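Local coordinates for protein aminotransferase (Neisseria meningitidis Z2491, PDB 3JTX) that probably catalyses the pyridoxal-phosphate-dependent transfer of amino groups between amino acids and 2-oxo acids, at residues L64-P69 against N266-R271; A74-L79 against N92-V97; F105-T110 against L238-L243; K191-L196 against F202-D207; L252-V257 against S276-P281. All coordinates share one frame; numbering follows the deposited sequence.

Contact 1. Residues L64-P69 against N266-R271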
# COMPACT_ATOMS: atom_id res chain seq x y z
N LEU A 64 -3.82 9.16 -9.63
CA LEU A 64 -4.94 9.42 -8.74
C LEU A 64 -5.35 8.10 -8.11
O LEU A 64 -5.23 7.04 -8.72
CB LEU A 64 -6.09 10.06 -9.51
CG LEU A 64 -5.88 11.49 -10.02
CD1 LEU A 64 -7.14 11.92 -10.76
CD2 LEU A 64 -5.52 12.48 -8.86
N THR A 65 -5.81 8.15 -6.87
CA THR A 65 -6.13 6.91 -6.13
C THR A 65 -7.20 6.07 -6.80
O THR A 65 -7.16 4.84 -6.76
CB THR A 65 -6.54 7.27 -4.68
OG1 THR A 65 -5.52 8.10 -4.11
CG2 THR A 65 -6.70 6.02 -3.84
N ALA A 66 -8.18 6.72 -7.43
CA ALA A 66 -9.27 6.02 -8.08
C ALA A 66 -8.85 5.30 -9.37
O ALA A 66 -9.58 4.45 -9.87
CB ALA A 66 -10.44 7.00 -8.38
N GLY A 67 -7.67 5.63 -9.90
CA GLY A 67 -7.18 5.00 -11.13
C GLY A 67 -7.73 5.64 -12.38
O GLY A 67 -8.65 6.45 -12.33
N LEU A 68 -7.16 5.27 -13.52
CA LEU A 68 -7.58 5.81 -14.80
C LEU A 68 -8.97 5.31 -15.17
O LEU A 68 -9.29 4.14 -14.94
CB LEU A 68 -6.59 5.39 -15.89
CG LEU A 68 -5.21 6.02 -15.84
CD1 LEU A 68 -4.28 5.31 -16.85
CD2 LEU A 68 -5.28 7.53 -16.10
N PRO A 69 -9.79 6.17 -15.78
CA PRO A 69 -11.06 5.67 -16.26
C PRO A 69 -10.92 4.39 -17.10
O PRO A 69 -11.72 3.47 -16.96
CB PRO A 69 -11.58 6.81 -17.15
CG PRO A 69 -10.97 8.04 -16.60
CD PRO A 69 -9.63 7.63 -16.03
N ASN A 266 -16.50 5.72 0.38
CA ASN A 266 -15.83 5.92 1.66
C ASN A 266 -14.46 5.27 1.67
O ASN A 266 -13.50 5.86 2.18
CB ASN A 266 -16.69 5.43 2.82
CG ASN A 266 -17.95 6.25 2.98
OD1 ASN A 266 -17.95 7.45 2.71
ND2 ASN A 266 -19.03 5.61 3.38
N PHE A 267 -14.34 4.10 1.05
CA PHE A 267 -13.05 3.43 0.95
C PHE A 267 -12.04 4.29 0.17
O PHE A 267 -10.86 4.40 0.57
CB PHE A 267 -13.23 2.06 0.30
CG PHE A 267 -12.06 1.11 0.48
CD1 PHE A 267 -11.19 1.19 1.57
CD2 PHE A 267 -11.87 0.08 -0.43
CE1 PHE A 267 -10.14 0.29 1.71
CE2 PHE A 267 -10.82 -0.82 -0.28
CZ PHE A 267 -9.97 -0.72 0.79
N LEU A 268 -12.48 4.89 -0.93
CA LEU A 268 -11.61 5.74 -1.73
C LEU A 268 -11.04 6.91 -0.91
O LEU A 268 -9.85 7.23 -1.02
CB LEU A 268 -12.35 6.27 -2.97
CG LEU A 268 -11.59 7.30 -3.81
CD1 LEU A 268 -10.31 6.67 -4.36
CD2 LEU A 268 -12.50 7.86 -4.95
N LEU A 269 -11.87 7.54 -0.09
CA LEU A 269 -11.42 8.68 0.73
C LEU A 269 -10.29 8.23 1.67
O LEU A 269 -9.26 8.89 1.78
CB LEU A 269 -12.58 9.26 1.54
CG LEU A 269 -12.26 10.47 2.43
CD1 LEU A 269 -11.60 11.64 1.63
CD2 LEU A 269 -13.55 10.95 3.15
N TYR A 270 -10.51 7.12 2.34
CA TYR A 270 -9.50 6.54 3.22
C TYR A 270 -8.21 6.22 2.45
O TYR A 270 -7.12 6.48 2.97
CB TYR A 270 -10.05 5.26 3.85
CG TYR A 270 -9.09 4.53 4.76
CD1 TYR A 270 -9.09 4.78 6.13
CD2 TYR A 270 -8.25 3.56 4.28
CE1 TYR A 270 -8.22 4.09 6.99
CE2 TYR A 270 -7.37 2.88 5.13
CZ TYR A 270 -7.38 3.16 6.49
OH TYR A 270 -6.50 2.47 7.33
N ARG A 271 -8.35 5.68 1.24
CA ARG A 271 -7.21 5.24 0.44
C ARG A 271 -6.38 6.41 -0.07
O ARG A 271 -5.19 6.25 -0.35
CB ARG A 271 -7.65 4.33 -0.71
CG ARG A 271 -8.16 2.98 -0.23
CD ARG A 271 -8.81 2.18 -1.34
NE ARG A 271 -7.81 1.75 -2.30
CZ ARG A 271 -6.93 0.78 -2.10
NH1 ARG A 271 -6.93 0.08 -0.98
NH2 ARG A 271 -6.06 0.50 -3.05
O HOH W 1 -7.95 2.64 -5.14
O HOH W 2 -3.34 7.66 -2.40

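Contact 2. Residues A74-L79 against N92-V97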
# COMPACT_ATOMS: atom_id res chain seq x y z
N ALA A 74 -11.74 -1.37 -18.15
CA ALA A 74 -11.20 -2.69 -18.49
C ALA A 74 -11.69 -3.74 -17.48
O ALA A 74 -12.03 -4.87 -17.85
CB ALA A 74 -9.68 -2.66 -18.52
N CYS A 75 -11.72 -3.37 -16.21
CA CYS A 75 -12.25 -4.25 -15.18
C CYS A 75 -13.73 -4.52 -15.39
O CYS A 75 -14.17 -5.67 -15.30
CB CYS A 75 -12.00 -3.68 -13.79
SG CYS A 75 -10.25 -3.55 -13.40
N ALA A 76 -14.50 -3.47 -15.67
CA ALA A 76 -15.95 -3.58 -15.95
C ALA A 76 -16.21 -4.47 -17.16
O ALA A 76 -17.11 -5.33 -17.14
CB ALA A 76 -16.56 -2.21 -16.16
N ASN A 77 -15.42 -4.28 -18.22
CA ASN A 77 -15.54 -5.09 -19.43
C ASN A 77 -15.21 -6.56 -19.17
O ASN A 77 -15.92 -7.44 -19.64
CB ASN A 77 -14.63 -4.56 -20.53
CG ASN A 77 -15.07 -3.20 -21.07
OD1 ASN A 77 -16.21 -2.79 -20.88
ND2 ASN A 77 -14.16 -2.51 -21.74
N TRP A 78 -14.14 -6.81 -18.41
CA TRP A 78 -13.78 -8.17 -18.01
C TRP A 78 -14.90 -8.87 -17.23
O TRP A 78 -15.23 -10.03 -17.51
CB TRP A 78 -12.49 -8.19 -17.17
CG TRP A 78 -12.14 -9.58 -16.75
CD1 TRP A 78 -11.56 -10.55 -17.52
CD2 TRP A 78 -12.39 -10.17 -15.47
NE1 TRP A 78 -11.43 -11.71 -16.80
CE2 TRP A 78 -11.93 -11.50 -15.54
CE3 TRP A 78 -12.96 -9.71 -14.29
CZ2 TRP A 78 -12.02 -12.38 -14.45
CZ3 TRP A 78 -13.03 -10.58 -13.20
CH2 TRP A 78 -12.57 -11.90 -13.29
N LEU A 79 -15.48 -8.16 -16.26
CA LEU A 79 -16.59 -8.70 -15.46
C LEU A 79 -17.79 -9.11 -16.33
O LEU A 79 -18.42 -10.14 -16.08
CB LEU A 79 -17.06 -7.68 -14.41
CG LEU A 79 -16.13 -7.43 -13.21
CD1 LEU A 79 -16.55 -6.16 -12.48
CD2 LEU A 79 -16.11 -8.62 -12.22
N ASN A 92 -18.38 4.10 -10.51
CA ASN A 92 -18.59 4.13 -9.07
C ASN A 92 -18.60 2.79 -8.33
O ASN A 92 -18.63 2.80 -7.11
CB ASN A 92 -19.82 4.97 -8.70
CG ASN A 92 -21.12 4.41 -9.24
OD1 ASN A 92 -21.18 3.27 -9.69
ND2 ASN A 92 -22.18 5.21 -9.19
N GLU A 93 -18.48 1.67 -9.05
CA GLU A 93 -18.52 0.34 -8.42
C GLU A 93 -17.22 -0.45 -8.48
O GLU A 93 -17.19 -1.62 -8.09
CB GLU A 93 -19.63 -0.50 -9.04
CG GLU A 93 -21.03 -0.02 -8.68
CD GLU A 93 -22.13 -0.93 -9.19
OE1 GLU A 93 -22.18 -1.18 -10.41
OE2 GLU A 93 -22.96 -1.37 -8.36
N ILE A 94 -16.14 0.19 -8.94
CA ILE A 94 -14.85 -0.46 -9.10
C ILE A 94 -13.71 0.45 -8.62
O ILE A 94 -13.62 1.60 -9.01
CB ILE A 94 -14.59 -0.80 -10.58
CG1 ILE A 94 -15.72 -1.68 -11.12
CG2 ILE A 94 -13.21 -1.47 -10.75
CD1 ILE A 94 -15.55 -2.17 -12.55
N LEU A 95 -12.83 -0.07 -7.76
CA LEU A 95 -11.55 0.62 -7.46
C LEU A 95 -10.38 -0.31 -7.76
O LEU A 95 -10.40 -1.47 -7.36
CB LEU A 95 -11.44 1.07 -5.99
CG LEU A 95 -12.37 2.18 -5.50
CD1 LEU A 95 -12.17 2.44 -3.97
CD2 LEU A 95 -12.17 3.47 -6.36
N PRO A 96 -9.35 0.20 -8.44
CA PRO A 96 -8.14 -0.62 -8.51
C PRO A 96 -7.42 -0.70 -7.16
O PRO A 96 -7.44 0.26 -6.36
CB PRO A 96 -7.28 0.10 -9.55
CG PRO A 96 -7.75 1.51 -9.53
CD PRO A 96 -9.16 1.54 -9.03
N VAL A 97 -6.74 -1.82 -6.92
CA VAL A 97 -6.00 -2.01 -5.68
C VAL A 97 -4.62 -2.61 -5.96
O VAL A 97 -4.41 -3.25 -6.98
CB VAL A 97 -6.77 -2.91 -4.69
CG1 VAL A 97 -8.11 -2.26 -4.29
CG2 VAL A 97 -6.99 -4.31 -5.29

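Contact 3. Residues F105-T110 against L238-L243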
# COMPACT_ATOMS: atom_id res chain seq x y z
N PHE A 105 -6.83 -5.91 3.85
CA PHE A 105 -6.36 -5.39 5.14
C PHE A 105 -6.94 -4.01 5.44
O PHE A 105 -7.53 -3.78 6.51
CB PHE A 105 -4.82 -5.33 5.19
CG PHE A 105 -4.30 -4.84 6.52
CD1 PHE A 105 -4.07 -5.72 7.55
CD2 PHE A 105 -4.08 -3.48 6.74
CE1 PHE A 105 -3.61 -5.28 8.81
CE2 PHE A 105 -3.61 -3.02 8.00
CZ PHE A 105 -3.39 -3.93 9.03
N SER A 106 -6.77 -3.08 4.50
CA SER A 106 -7.25 -1.72 4.72
C SER A 106 -8.78 -1.65 4.82
O SER A 106 -9.30 -0.91 5.66
CB SER A 106 -6.73 -0.77 3.64
OG SER A 106 -7.10 -1.19 2.35
N PHE A 107 -9.50 -2.43 4.01
CA PHE A 107 -10.95 -2.40 4.12
C PHE A 107 -11.41 -2.81 5.52
O PHE A 107 -12.25 -2.16 6.13
CB PHE A 107 -11.65 -3.22 3.03
CG PHE A 107 -13.13 -3.00 3.04
CD1 PHE A 107 -13.66 -1.79 2.61
CD2 PHE A 107 -14.00 -3.96 3.55
CE1 PHE A 107 -15.02 -1.52 2.68
CE2 PHE A 107 -15.37 -3.71 3.61
CZ PHE A 107 -15.88 -2.51 3.18
N VAL A 108 -10.83 -3.88 6.04
CA VAL A 108 -11.13 -4.34 7.39
C VAL A 108 -10.86 -3.24 8.43
O VAL A 108 -11.70 -2.99 9.32
CB VAL A 108 -10.35 -5.63 7.72
CG1 VAL A 108 -10.44 -5.98 9.22
CG2 VAL A 108 -10.89 -6.76 6.85
N GLN A 109 -9.72 -2.55 8.31
CA GLN A 109 -9.43 -1.48 9.28
C GLN A 109 -10.56 -0.43 9.32
O GLN A 109 -10.94 0.01 10.41
CB GLN A 109 -8.09 -0.78 9.02
CG GLN A 109 -6.87 -1.67 8.94
CD GLN A 109 -6.83 -2.75 10.00
OE1 GLN A 109 -6.65 -2.47 11.19
NE2 GLN A 109 -6.99 -4.01 9.58
N THR A 110 -11.09 -0.06 8.16
CA THR A 110 -12.18 0.92 8.08
C THR A 110 -13.51 0.42 8.67
O THR A 110 -14.33 1.21 9.14
CB THR A 110 -12.46 1.37 6.63
OG1 THR A 110 -13.18 0.34 5.93
CG2 THR A 110 -11.16 1.69 5.87
N LEU A 238 -18.80 -6.71 -1.55
CA LEU A 238 -17.59 -6.33 -2.24
C LEU A 238 -16.84 -7.59 -2.64
O LEU A 238 -16.62 -8.47 -1.81
CB LEU A 238 -16.69 -5.49 -1.35
CG LEU A 238 -17.14 -4.06 -1.02
CD1 LEU A 238 -16.19 -3.50 0.04
CD2 LEU A 238 -17.20 -3.15 -2.28
N MSE A 239 -16.45 -7.69 -3.91
CA MSE A 239 -15.54 -8.73 -4.35
C MSE A 239 -14.13 -8.16 -4.42
O MSE A 239 -13.92 -7.01 -4.79
CB MSE A 239 -15.96 -9.25 -5.73
CG MSE A 239 -15.70 -8.27 -6.83
SE MSE A 239 -15.94 -8.94 -8.64
CE MSE A 239 -14.58 -10.11 -8.88
N PHE A 240 -13.15 -8.99 -4.05
CA PHE A 240 -11.75 -8.64 -4.10
C PHE A 240 -11.08 -9.62 -5.05
O PHE A 240 -11.23 -10.85 -4.90
CB PHE A 240 -11.12 -8.78 -2.70
CG PHE A 240 -11.60 -7.78 -1.73
CD1 PHE A 240 -12.84 -7.91 -1.12
CD2 PHE A 240 -10.81 -6.67 -1.42
CE1 PHE A 240 -13.29 -6.99 -0.23
CE2 PHE A 240 -11.27 -5.72 -0.52
CZ PHE A 240 -12.51 -5.88 0.08
N THR A 241 -10.40 -9.10 -6.06
CA THR A 241 -9.65 -9.98 -6.93
C THR A 241 -8.32 -9.40 -7.36
O THR A 241 -7.97 -8.27 -6.98
CB THR A 241 -10.48 -10.48 -8.11
OG1 THR A 241 -9.80 -11.61 -8.68
CG2 THR A 241 -10.72 -9.39 -9.18
N SER A 242 -7.57 -10.18 -8.14
CA SER A 242 -6.18 -9.93 -8.36
C SER A 242 -5.73 -10.56 -9.66
O SER A 242 -6.31 -11.54 -10.12
CB SER A 242 -5.44 -10.59 -7.19
OG SER A 242 -4.08 -10.58 -7.34
N LEU A 243 -4.68 -9.99 -10.24
CA LEU A 243 -3.98 -10.57 -11.39
C LEU A 243 -2.93 -11.62 -10.98
O LEU A 243 -2.34 -12.25 -11.84
CB LEU A 243 -3.31 -9.47 -12.22
CG LEU A 243 -4.22 -8.49 -12.98
CD1 LEU A 243 -3.39 -7.31 -13.57
CD2 LEU A 243 -5.01 -9.22 -14.09

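Contact 4. Residues K191-L196 against F202-D207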
# COMPACT_ATOMS: atom_id res chain seq x y z
N LYS A 191 -27.05 -18.03 -1.08
CA LYS A 191 -28.35 -17.70 -0.53
C LYS A 191 -28.33 -17.70 1.00
O LYS A 191 -28.90 -16.81 1.63
CB LYS A 191 -29.44 -18.65 -1.04
CG LYS A 191 -30.79 -18.38 -0.34
CD LYS A 191 -31.94 -19.16 -0.90
CE LYS A 191 -33.20 -18.94 -0.04
NZ LYS A 191 -33.65 -17.50 -0.11
N GLU A 192 -27.69 -18.69 1.60
CA GLU A 192 -27.61 -18.76 3.05
C GLU A 192 -26.93 -17.53 3.67
O GLU A 192 -27.45 -16.95 4.63
CB GLU A 192 -26.90 -20.03 3.50
CG GLU A 192 -27.00 -20.29 4.99
CD GLU A 192 -26.49 -21.66 5.42
OE1 GLU A 192 -25.81 -22.35 4.63
OE2 GLU A 192 -26.76 -22.02 6.59
N VAL A 193 -25.78 -17.15 3.13
CA VAL A 193 -25.06 -16.02 3.70
C VAL A 193 -25.80 -14.70 3.42
O VAL A 193 -25.81 -13.81 4.27
CB VAL A 193 -23.56 -15.98 3.29
CG1 VAL A 193 -23.37 -15.60 1.82
CG2 VAL A 193 -22.79 -15.02 4.23
N PHE A 194 -26.47 -14.61 2.27
CA PHE A 194 -27.28 -13.44 1.96
C PHE A 194 -28.44 -13.30 2.96
O PHE A 194 -28.75 -12.20 3.41
CB PHE A 194 -27.82 -13.48 0.52
CG PHE A 194 -26.77 -13.24 -0.56
CD1 PHE A 194 -25.68 -12.40 -0.36
CD2 PHE A 194 -26.92 -13.83 -1.81
CE1 PHE A 194 -24.76 -12.18 -1.36
CE2 PHE A 194 -25.99 -13.61 -2.81
CZ PHE A 194 -24.93 -12.80 -2.59
N ASP A 195 -29.09 -14.41 3.29
CA ASP A 195 -30.18 -14.38 4.26
C ASP A 195 -29.65 -13.95 5.64
O ASP A 195 -30.29 -13.16 6.33
CB ASP A 195 -30.90 -15.73 4.32
CG ASP A 195 -31.75 -16.02 3.05
OD1 ASP A 195 -32.13 -15.09 2.32
OD2 ASP A 195 -32.04 -17.19 2.77
N LEU A 196 -28.48 -14.46 6.03
CA LEU A 196 -27.83 -14.01 7.27
C LEU A 196 -27.51 -12.51 7.23
O LEU A 196 -27.71 -11.79 8.21
CB LEU A 196 -26.58 -14.84 7.57
CG LEU A 196 -26.84 -16.24 8.16
CD1 LEU A 196 -25.63 -17.10 8.00
CD2 LEU A 196 -27.26 -16.16 9.63
N PHE A 202 -24.22 -7.34 8.31
CA PHE A 202 -22.78 -7.27 8.06
C PHE A 202 -22.48 -7.06 6.56
O PHE A 202 -23.34 -7.26 5.72
CB PHE A 202 -22.07 -8.55 8.53
CG PHE A 202 -22.68 -9.82 7.99
CD1 PHE A 202 -22.40 -10.25 6.70
CD2 PHE A 202 -23.53 -10.60 8.78
CE1 PHE A 202 -22.97 -11.43 6.20
CE2 PHE A 202 -24.10 -11.76 8.29
CZ PHE A 202 -23.82 -12.18 7.00
N ILE A 203 -21.23 -6.68 6.28
CA ILE A 203 -20.71 -6.53 4.93
C ILE A 203 -20.14 -7.87 4.54
O ILE A 203 -19.59 -8.57 5.39
CB ILE A 203 -19.59 -5.46 4.91
CG1 ILE A 203 -20.20 -4.08 5.16
CG2 ILE A 203 -18.81 -5.47 3.60
CD1 ILE A 203 -19.18 -3.04 5.63
N ILE A 204 -20.29 -8.26 3.28
CA ILE A 204 -19.64 -9.48 2.76
C ILE A 204 -18.44 -9.11 1.91
O ILE A 204 -18.56 -8.28 0.99
CB ILE A 204 -20.62 -10.33 1.91
CG1 ILE A 204 -21.74 -10.88 2.80
CG2 ILE A 204 -19.87 -11.48 1.21
CD1 ILE A 204 -22.95 -11.44 2.00
N ALA A 205 -17.28 -9.68 2.24
CA ALA A 205 -16.06 -9.50 1.47
C ALA A 205 -15.69 -10.86 0.88
O ALA A 205 -15.41 -11.82 1.63
CB ALA A 205 -14.92 -8.93 2.37
N SER A 206 -15.74 -10.96 -0.45
CA SER A 206 -15.48 -12.20 -1.16
C SER A 206 -14.14 -12.17 -1.89
O SER A 206 -13.94 -11.40 -2.83
CB SER A 206 -16.62 -12.49 -2.13
OG SER A 206 -16.51 -13.80 -2.65
N ASP A 207 -13.23 -13.04 -1.44
CA ASP A 207 -11.88 -13.17 -1.99
C ASP A 207 -11.92 -14.17 -3.14
O ASP A 207 -12.03 -15.38 -2.93
CB ASP A 207 -10.93 -13.61 -0.87
CG ASP A 207 -9.48 -13.73 -1.32
OD1 ASP A 207 -9.18 -13.72 -2.53
OD2 ASP A 207 -8.63 -13.85 -0.40

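Contact 5. Residues L252-V257 against S276-P281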
# COMPACT_ATOMS: atom_id res chain seq x y z
N LEU A 252 3.41 -7.82 -9.75
CA LEU A 252 2.85 -6.58 -10.29
C LEU A 252 2.08 -5.80 -9.22
O LEU A 252 2.00 -4.58 -9.27
CB LEU A 252 1.98 -6.86 -11.51
CG LEU A 252 1.47 -5.65 -12.29
CD1 LEU A 252 2.63 -4.85 -12.94
CD2 LEU A 252 0.46 -6.10 -13.34
N ARG A 253 1.53 -6.52 -8.24
CA ARG A 253 0.75 -5.96 -7.13
C ARG A 253 -0.42 -5.20 -7.73
O ARG A 253 -0.48 -3.97 -7.61
CB ARG A 253 1.59 -5.05 -6.20
CG ARG A 253 2.92 -5.62 -5.73
CD ARG A 253 2.81 -7.05 -5.16
NE ARG A 253 1.80 -7.15 -4.11
CZ ARG A 253 0.84 -8.07 -4.02
NH1 ARG A 253 0.70 -9.06 -4.90
NH2 ARG A 253 -0.01 -8.02 -3.00
N SER A 254 -1.34 -5.93 -8.36
CA SER A 254 -2.48 -5.34 -9.04
C SER A 254 -3.75 -6.21 -9.02
O SER A 254 -3.73 -7.40 -9.39
CB SER A 254 -2.10 -5.03 -10.48
OG SER A 254 -3.19 -4.51 -11.22
N GLY A 255 -4.86 -5.60 -8.59
CA GLY A 255 -6.16 -6.20 -8.69
C GLY A 255 -7.22 -5.12 -8.68
O GLY A 255 -6.95 -3.96 -9.03
N PHE A 256 -8.42 -5.49 -8.27
CA PHE A 256 -9.48 -4.52 -8.06
C PHE A 256 -10.48 -5.02 -7.03
O PHE A 256 -10.51 -6.20 -6.74
CB PHE A 256 -10.18 -4.12 -9.37
CG PHE A 256 -11.00 -5.21 -10.02
CD1 PHE A 256 -12.32 -5.44 -9.64
CD2 PHE A 256 -10.46 -5.99 -11.04
CE1 PHE A 256 -13.08 -6.43 -10.28
CE2 PHE A 256 -11.22 -6.97 -11.68
CZ PHE A 256 -12.53 -7.19 -11.30
N VAL A 257 -11.24 -4.08 -6.48
CA VAL A 257 -12.37 -4.35 -5.61
C VAL A 257 -13.60 -3.80 -6.33
O VAL A 257 -13.53 -2.78 -7.02
CB VAL A 257 -12.19 -3.73 -4.22
CG1 VAL A 257 -12.03 -2.20 -4.29
CG2 VAL A 257 -13.34 -4.12 -3.30
N SER A 276 -2.45 4.33 -1.59
CA SER A 276 -2.55 3.11 -2.39
C SER A 276 -2.99 3.36 -3.85
O SER A 276 -3.71 2.57 -4.44
CB SER A 276 -3.45 2.09 -1.68
OG SER A 276 -4.63 2.68 -1.12
N ALA A 277 -2.52 4.46 -4.42
CA ALA A 277 -2.72 4.82 -5.81
C ALA A 277 -1.75 4.00 -6.69
O ALA A 277 -0.61 3.76 -6.30
CB ALA A 277 -2.47 6.33 -6.00
N MSE A 278 -2.22 3.57 -7.85
CA MSE A 278 -1.44 2.66 -8.71
C MSE A 278 -0.59 3.38 -9.76
O MSE A 278 -1.11 4.14 -10.57
CB MSE A 278 -2.39 1.71 -9.43
CG MSE A 278 -1.70 0.56 -10.17
SE MSE A 278 -2.95 -0.63 -11.02
CE MSE A 278 -3.59 -1.51 -9.39
N SER A 279 0.73 3.11 -9.75
CA SER A 279 1.63 3.54 -10.82
C SER A 279 0.96 3.48 -12.20
O SER A 279 0.42 2.45 -12.57
CB SER A 279 2.85 2.60 -10.81
OG SER A 279 3.74 2.89 -11.84
N ILE A 280 1.01 4.56 -12.98
CA ILE A 280 0.32 4.54 -14.26
C ILE A 280 0.82 3.40 -15.18
O ILE A 280 -0.00 2.68 -15.76
CB ILE A 280 0.30 5.92 -14.95
CG1 ILE A 280 -0.56 6.89 -14.10
CG2 ILE A 280 -0.33 5.80 -16.34
CD1 ILE A 280 -0.48 8.35 -14.48
N PRO A 281 2.15 3.22 -15.30
CA PRO A 281 2.60 2.04 -16.09
C PRO A 281 2.06 0.70 -15.59
O PRO A 281 1.80 -0.19 -16.41
CB PRO A 281 4.12 2.11 -15.98
CG PRO A 281 4.40 3.59 -15.84
CD PRO A 281 3.28 4.09 -14.95

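Contact 1. Residues L64-P69 against N266-R271
Thr65 and Ala66, at the middle of a type I beta turn from Leu64 to Gly67, pack on helix 261-274 of the fold-type I, pyridoxal-phosphate-dependent aminotransferase fold through Leu268 and Arg271. The methyl CG2 of Thr65 lies 3.7 Å from Leu268 CD1 and equally far from Arg271 CB. Leu268 CD1 also comes within 3.7 Å of Ala66 N, while Ala66 CB faces both leucine methyls. Having CG anti to the backbone N (chi1 173°) lets Leu268 bring its branch alongside the turn, where its side chain and that of Thr65 run past one another, pointing opposite ways. No direct hydrogen bond spans the gap; two waters do the polar work. One links Thr65 OG1 to Arg271 O. Farther out, Glu102 forms a salt bridge with Arg271, and the bent arginine chain rests its CD over the centre of the Phe267 ring. The second water lies in the guanidinium plane, 3.0 Å from Arg271 NE, and 2.8 Å from Thr65 O, to which it can donate.

Contact 2. Residues A74-L79 against N92-V97
Ile94, at the start of strand 94-97, points its side chain at helix 69-82 and meets Cys75, Ala76 and Leu79, three positions on one flank of that helix. Its CG2 branch lies 3.9 Å from Cys75 CB. The longer branch, with CG1 anti to the carbonyl carbon (chi1 -56°), carries CD1 over the helix backbone, 3.5 Å from Ala76 N and 3.7 Å from Ala76 CB. Leu79 CD1 reaches this same methyl tip to tip at 4.1 Å. Leu95 turns away from the helix and packs on Leu264 and Leu268 of helix 261-274, so the strand is covered on its other side too. Leu95 and Val97 also pair through their backbones with Val257 and Gly255 of strand 255-259, their antiparallel neighbour. Helix and strand segments run at 110° to each other, their axes 9.6 Å apart at closest. With no hydrogen bond between the segments, their hold on one another is hydrophobic and rests on dispersion contacts, closest where Ile94 CD1 approaches the Ala76 backbone.

Contact 3. Residues F105-T110 against L238-L243
The carbonyl O of Phe105, two residues before the Phe107 that meets Leu238 and Phe240, accepts two bonds from Gln109. The backbone N donates at 3.1 Å, and the side chain folds back to add Gln109 NE2 to Phe105 O, also 3.1 Å, with an N-H...O angle of 158°. That donor is tilted out of the carbonyl plane, sits over the centre of the Phe105 ring, and also reaches Ala136 O. Nearby, Thr110 OG1 donates to Phe107 O at 2.7 Å, in the carbonyl plane and on a lone pair.

Across the contact everything is apolar. With CG anti to the backbone N (chi1 -171°), the Phe107 ring leaves the helix toward strand 237-242 and receives Leu238 CD1 over one face. This CH-pi contact measures 3.6 Å from CD1 to the ring centroid, 23° off the normal; the methyl is offset toward the rim, 3.3 Å from Phe107 CZ. Phe240 crosses the Phe107 side chain at about a right angle, its CZ 4.1 Å from Phe107 CB, which sits at the edge of the Phe240 ring. The Phe267 and Phe107 rings also meet edge-to-face. Farther along this strand of the large mixed sheet, Ser242 OG bonds OP2 of modified residue 245. Helix 100-111 is thus seated on the sheet by aromatic and methyl packing, while Gln109 and Thr110 bond carbonyls of their own helix.

Contact 4. Residues K191-L196 against F202-D207
Ile204 of strand 203-207 and Phe202 just before it carry one side of this apolar contact, the first meeting Phe194 and Val193, the second Val193 and Leu196. Ile204 points at helix 187-200, and its CD1 lies 3.7 Å from Phe194 CD1, the two side chains crossing at about a right angle. The same methyl faces Val193 CG1 tip to tip, at a looser 4.2 Å; Val193 was modelled in two conformations, so its share is less certain.

Ring packing centres on Phe202. Its CG stands between the backbone N and the carbonyl carbon (chi1 52°), which turns the ring toward Val193 and Leu196. Phe202 CZ lies 4.1 Å from Val193 CG2. Leu196 CB is at the ring edge, in its plane, 3.9 Å from Phe202 CZ. The ring also touches the helix backbone obliquely, with Phe202 CE2 3.6 Å from Leu196 O and Phe202 CZ 3.8 Å from Val193 O.

Polar interactions stay within the segments or lead elsewhere. On the helix's far side Lys191 NZ and Asp195 OD2 form a salt bridge whose hydrogen bond, at 3.3 Å, is weak, and at the strand's end Asp207 OD2 bonds N1 of the cofactor-bearing modified residue at position 245.

The contact packs a beta-alpha-beta unit: helix 187-200 connects strand 169-175 to its parallel neighbour 203-207, which is flanked on its other side by strand 237-242, also parallel.

Contact 5. Residues L252-V257 against S276-P281
Met278, present as selenomethionine, reaches from the loop before helix 280-291 to Ser254, just before strand 255-259. CB points toward the strand segment, and CG is anti to the backbone N (chi1 -170°). The next torsion is extended too, carrying SE straight across to lie 3.9 Å from Ser254 OG. At chi3 (-73°) the chain bends, laying the terminal CE beside the serine, 3.5 Å from Ser254 OG and 4.0 Å from Ser254 CB. Two carbonyl oxygens of this segment are near CE, Gly255 O at 4.2 Å and Arg253 O at 4.3 Å, and Val97 O of strand 94-97 also packs on it. The methyl therefore ends among oxygen atoms. None of these approaches is a hydrogen bond; Ser254 OG instead bonds Ser286 OG of helix 280-291. Arg253 turns its tip away from Met278; its NH1 bonds Pro250 O and its NH2 the phosphate oxygen OP3 of the modified residue at position 245, so the residue next to Ser254 belongs to the cofactor site. Around it, strand 255-259 runs antiparallel to both its neighbours, 94-97 and 237-242, while Met278 also packs on Ser286 and on Leu71 of helix 69-82.

Contacts 2 to 5 all reach the seven-stranded mixed sheet, whose strands 94-97, 255-259, 237-242 and 203-207 lie side by side in that order. Contacts 2, 5, 3 and 4 follow one another across it, joined by backbone hydrogen bonds between neighbouring strands. Contact 1 packs against contacts 2, 3 and 5, with centres about 12, 13 and 11 Å away, and its sequence span encloses contacts 2, 3 and 4 while crossing contact 5. The farthest pair, 4 and 5, has centres about 26 Å apart, yet both, like contact 3, include a side chain bonded to the cofactor-bearing lysine. Contacts 1, 3, 4 and 5 touch the second subunit, so packing around the sheet is continuous with the dimer interface.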